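Local coordinates for protein acetate CoA-transferase subunit beta (Escherichia coli DH5[alpha], PDB 5DBN) that transfers coenzyme A from acetyl-CoA to acetoacetate and other short-chain fatty acids through a covalent enzyme-CoA intermediate, activating them for degradation, at residues K4-L15 / L27-L35. Residues are numbered along the deposited sequence; the frame is centred on the assembly and turned at random.
Sequences KQRIARRVAQEL and LPTMVANYL
Y34 lies lengthwise along helix 3-12 and spans about two turns of it, from A12 to Q5. Its CB packs on A12 CB at 3.8 Å and beside R9 CA. CG, next along, is still near R9 CA. CD2 then meets A8 CB at 4.0 Å, and CE2 remains close to the same methyl. CZ comes near Q5 CB, and the hydroxyl OH ends beside the CG and CD of Q5. Q5 O stands off one face of the ring, nearer its rim than its centre. CG stands anti to Y34's own carbonyl carbon (chi1 -64°), and from there the ring runs toward the start of the helix.

The small residues A8 and A12 let the two backbones come close; the CA atoms of A8 and V31 are 4.6 Å apart. V31 CG1 rests on A12 CA at 3.7 Å; CG2 reaches V11 CG1 at 3.8 Å and lies near A8 O, one turn earlier. At the N-terminal end, L27 sets CD1 against K4 CG and CD2 against I7 CG2. M30 bends at chi3 (65°), which brings its CE methyl to Q5 and K4. L15 CD1 meets V31 and L35 at the far end.

The contact joins the N-terminal helix to the connection between parallel strands 20-23 and 42-45. I7, V11 and L27 also touch strand 135-138, and V11 and L15 reach strand 95-98, so both segments pack against the large mixed sheet.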
# COMPACT_ATOMS: atom_id res chain seq x y z
N LYS B 4 36.46 -13.05 -7.31
CA LYS B 4 35.06 -12.67 -7.40
C LYS B 4 34.24 -13.79 -8.04
O LYS B 4 33.09 -14.03 -7.65
CB LYS B 4 34.91 -11.39 -8.22
CG LYS B 4 35.61 -10.18 -7.62
CD LYS B 4 35.35 -8.94 -8.46
CE LYS B 4 36.20 -7.77 -8.00
NZ LYS B 4 35.95 -6.54 -8.82
N GLN B 5 34.83 -14.46 -9.01
CA GLN B 5 34.15 -15.54 -9.72
C GLN B 5 33.98 -16.78 -8.85
O GLN B 5 32.94 -17.43 -8.90
CB GLN B 5 34.89 -15.88 -11.01
CG GLN B 5 34.82 -14.78 -12.06
CD GLN B 5 35.60 -15.12 -13.33
OE1 GLN B 5 36.48 -15.98 -13.32
NE2 GLN B 5 35.27 -14.44 -14.42
N ARG B 6 34.99 -17.11 -8.05
CA ARG B 6 34.85 -18.23 -7.13
C ARG B 6 33.80 -17.92 -6.08
O ARG B 6 32.98 -18.78 -5.73
CB ARG B 6 36.19 -18.61 -6.47
CG ARG B 6 37.25 -19.14 -7.43
CD ARG B 6 38.60 -19.40 -6.74
NE ARG B 6 39.25 -18.21 -6.20
CZ ARG B 6 40.14 -17.47 -6.85
NH1 ARG B 6 40.51 -17.78 -8.09
NH2 ARG B 6 40.69 -16.42 -6.26
N ILE B 7 33.82 -16.70 -5.56
CA ILE B 7 32.80 -16.25 -4.61
C ILE B 7 31.41 -16.38 -5.22
O ILE B 7 30.52 -17.00 -4.64
CB ILE B 7 33.05 -14.80 -4.16
CG1 ILE B 7 34.37 -14.70 -3.39
CG2 ILE B 7 31.90 -14.29 -3.28
CD1 ILE B 7 34.86 -13.29 -3.18
N ALA B 8 31.23 -15.77 -6.39
CA ALA B 8 29.95 -15.81 -7.09
C ALA B 8 29.52 -17.24 -7.35
O ALA B 8 28.34 -17.59 -7.20
CB ALA B 8 30.04 -15.04 -8.40
N ARG B 9 30.47 -18.07 -7.76
CA ARG B 9 30.21 -19.48 -8.03
C ARG B 9 29.71 -20.19 -6.78
O ARG B 9 28.73 -20.94 -6.83
CB ARG B 9 31.48 -20.15 -8.55
CG ARG B 9 31.34 -21.63 -8.89
CD ARG B 9 32.62 -22.15 -9.52
NE ARG B 9 32.56 -23.57 -9.85
CZ ARG B 9 33.52 -24.24 -10.49
NH1 ARG B 9 34.63 -23.61 -10.87
NH2 ARG B 9 33.37 -25.53 -10.75
N ARG B 10 30.37 -19.96 -5.65
CA ARG B 10 29.95 -20.58 -4.39
C ARG B 10 28.57 -20.11 -3.94
O ARG B 10 27.75 -20.92 -3.51
CB ARG B 10 30.99 -20.31 -3.29
CG ARG B 10 30.60 -20.87 -1.92
CD ARG B 10 30.33 -22.37 -1.96
NE ARG B 10 29.73 -22.86 -0.72
CZ ARG B 10 28.43 -22.88 -0.47
NH1 ARG B 10 27.56 -22.41 -1.35
NH2 ARG B 10 27.98 -23.35 0.69
N VAL B 11 28.31 -18.81 -4.04
CA VAL B 11 27.01 -18.27 -3.67
C VAL B 11 25.91 -18.86 -4.55
O VAL B 11 24.81 -19.16 -4.07
CB VAL B 11 26.99 -16.73 -3.77
CG1 VAL B 11 25.57 -16.18 -3.58
CG2 VAL B 11 27.93 -16.11 -2.75
N ALA B 12 26.20 -19.02 -5.83
CA ALA B 12 25.24 -19.59 -6.77
C ALA B 12 24.81 -20.99 -6.35
O ALA B 12 23.65 -21.37 -6.53
CB ALA B 12 25.84 -19.62 -8.17
N GLN B 13 25.74 -21.75 -5.79
CA GLN B 13 25.46 -23.10 -5.32
C GLN B 13 24.59 -23.11 -4.06
O GLN B 13 24.04 -24.14 -3.69
CB GLN B 13 26.76 -23.86 -5.07
CG GLN B 13 27.53 -24.21 -6.34
CD GLN B 13 28.88 -24.84 -6.07
OE1 GLN B 13 29.36 -24.85 -4.94
NE2 GLN B 13 29.50 -25.37 -7.12
N GLU B 14 24.46 -21.95 -3.42
CA GLU B 14 23.67 -21.85 -2.19
C GLU B 14 22.19 -21.72 -2.49
O GLU B 14 21.34 -22.14 -1.70
CB GLU B 14 24.13 -20.64 -1.36
CG GLU B 14 23.50 -20.57 0.03
CD GLU B 14 23.96 -21.68 0.95
OE1 GLU B 14 24.97 -22.35 0.64
OE2 GLU B 14 23.30 -21.89 1.99
N LEU B 15 21.88 -21.13 -3.64
CA LEU B 15 20.49 -20.87 -4.01
C LEU B 15 19.75 -22.16 -4.34
O LEU B 15 20.32 -23.08 -4.93
CB LEU B 15 20.44 -19.92 -5.21
CG LEU B 15 21.22 -18.61 -5.06
CD1 LEU B 15 21.13 -17.79 -6.34
CD2 LEU B 15 20.72 -17.81 -3.87
N LEU B 27 29.51 -7.18 -7.42
CA LEU B 27 29.90 -8.59 -7.46
C LEU B 27 28.69 -9.52 -7.53
O LEU B 27 28.68 -10.46 -8.33
CB LEU B 27 30.76 -8.93 -6.23
CG LEU B 27 31.56 -10.24 -6.25
CD1 LEU B 27 32.74 -10.13 -5.30
CD2 LEU B 27 30.71 -11.45 -5.88
N PRO B 28 27.66 -9.30 -6.68
CA PRO B 28 26.53 -10.24 -6.62
C PRO B 28 25.86 -10.52 -7.97
O PRO B 28 25.33 -11.61 -8.16
CB PRO B 28 25.56 -9.55 -5.67
CG PRO B 28 26.41 -8.70 -4.81
CD PRO B 28 27.49 -8.20 -5.72
N THR B 29 25.87 -9.54 -8.88
CA THR B 29 25.24 -9.73 -10.19
C THR B 29 25.87 -10.89 -10.94
O THR B 29 25.22 -11.52 -11.79
CB THR B 29 25.34 -8.46 -11.06
OG1 THR B 29 26.72 -8.14 -11.29
CG2 THR B 29 24.66 -7.28 -10.38
N MET B 30 27.13 -11.18 -10.63
CA MET B 30 27.85 -12.28 -11.27
C MET B 30 27.28 -13.64 -10.89
O MET B 30 27.48 -14.62 -11.60
CB MET B 30 29.34 -12.23 -10.89
CG MET B 30 30.10 -11.08 -11.53
SD MET B 30 31.74 -10.84 -10.81
CE MET B 30 32.56 -12.36 -11.30
N VAL B 31 26.57 -13.69 -9.76
CA VAL B 31 26.01 -14.95 -9.27
C VAL B 31 25.05 -15.55 -10.30
O VAL B 31 24.91 -16.77 -10.39
CB VAL B 31 25.26 -14.74 -7.93
CG1 VAL B 31 24.56 -16.03 -7.48
CG2 VAL B 31 26.23 -14.27 -6.85
N ALA B 32 24.41 -14.69 -11.08
CA ALA B 32 23.45 -15.13 -12.08
C ALA B 32 24.14 -15.92 -13.19
O ALA B 32 23.49 -16.64 -13.95
CB ALA B 32 22.71 -13.94 -12.66
N ASN B 33 25.46 -15.80 -13.28
CA ASN B 33 26.23 -16.41 -14.36
C ASN B 33 26.82 -17.76 -13.97
O ASN B 33 27.61 -18.33 -14.72
CB ASN B 33 27.36 -15.48 -14.79
CG ASN B 33 26.87 -14.11 -15.22
OD1 ASN B 33 25.71 -13.95 -15.62
ND2 ASN B 33 27.74 -13.12 -15.13
N TYR B 34 26.44 -18.27 -12.79
CA TYR B 34 27.00 -19.52 -12.28
C TYR B 34 25.94 -20.42 -11.65
O TYR B 34 26.26 -21.27 -10.82
CB TYR B 34 28.10 -19.23 -11.26
CG TYR B 34 29.30 -18.52 -11.86
CD1 TYR B 34 30.28 -19.23 -12.54
CD2 TYR B 34 29.45 -17.15 -11.74
CE1 TYR B 34 31.37 -18.59 -13.09
CE2 TYR B 34 30.55 -16.50 -12.28
CZ TYR B 34 31.50 -17.23 -12.96
OH TYR B 34 32.59 -16.58 -13.49
N LEU B 35 24.68 -20.23 -12.03
CA LEU B 35 23.61 -21.08 -11.52
C LEU B 35 23.78 -22.52 -12.00
O LEU B 35 23.90 -22.76 -13.20
CB LEU B 35 22.24 -20.54 -11.95
CG LEU B 35 21.91 -19.13 -11.48
CD1 LEU B 35 20.62 -18.64 -12.13
CD2 LEU B 35 21.78 -19.08 -9.96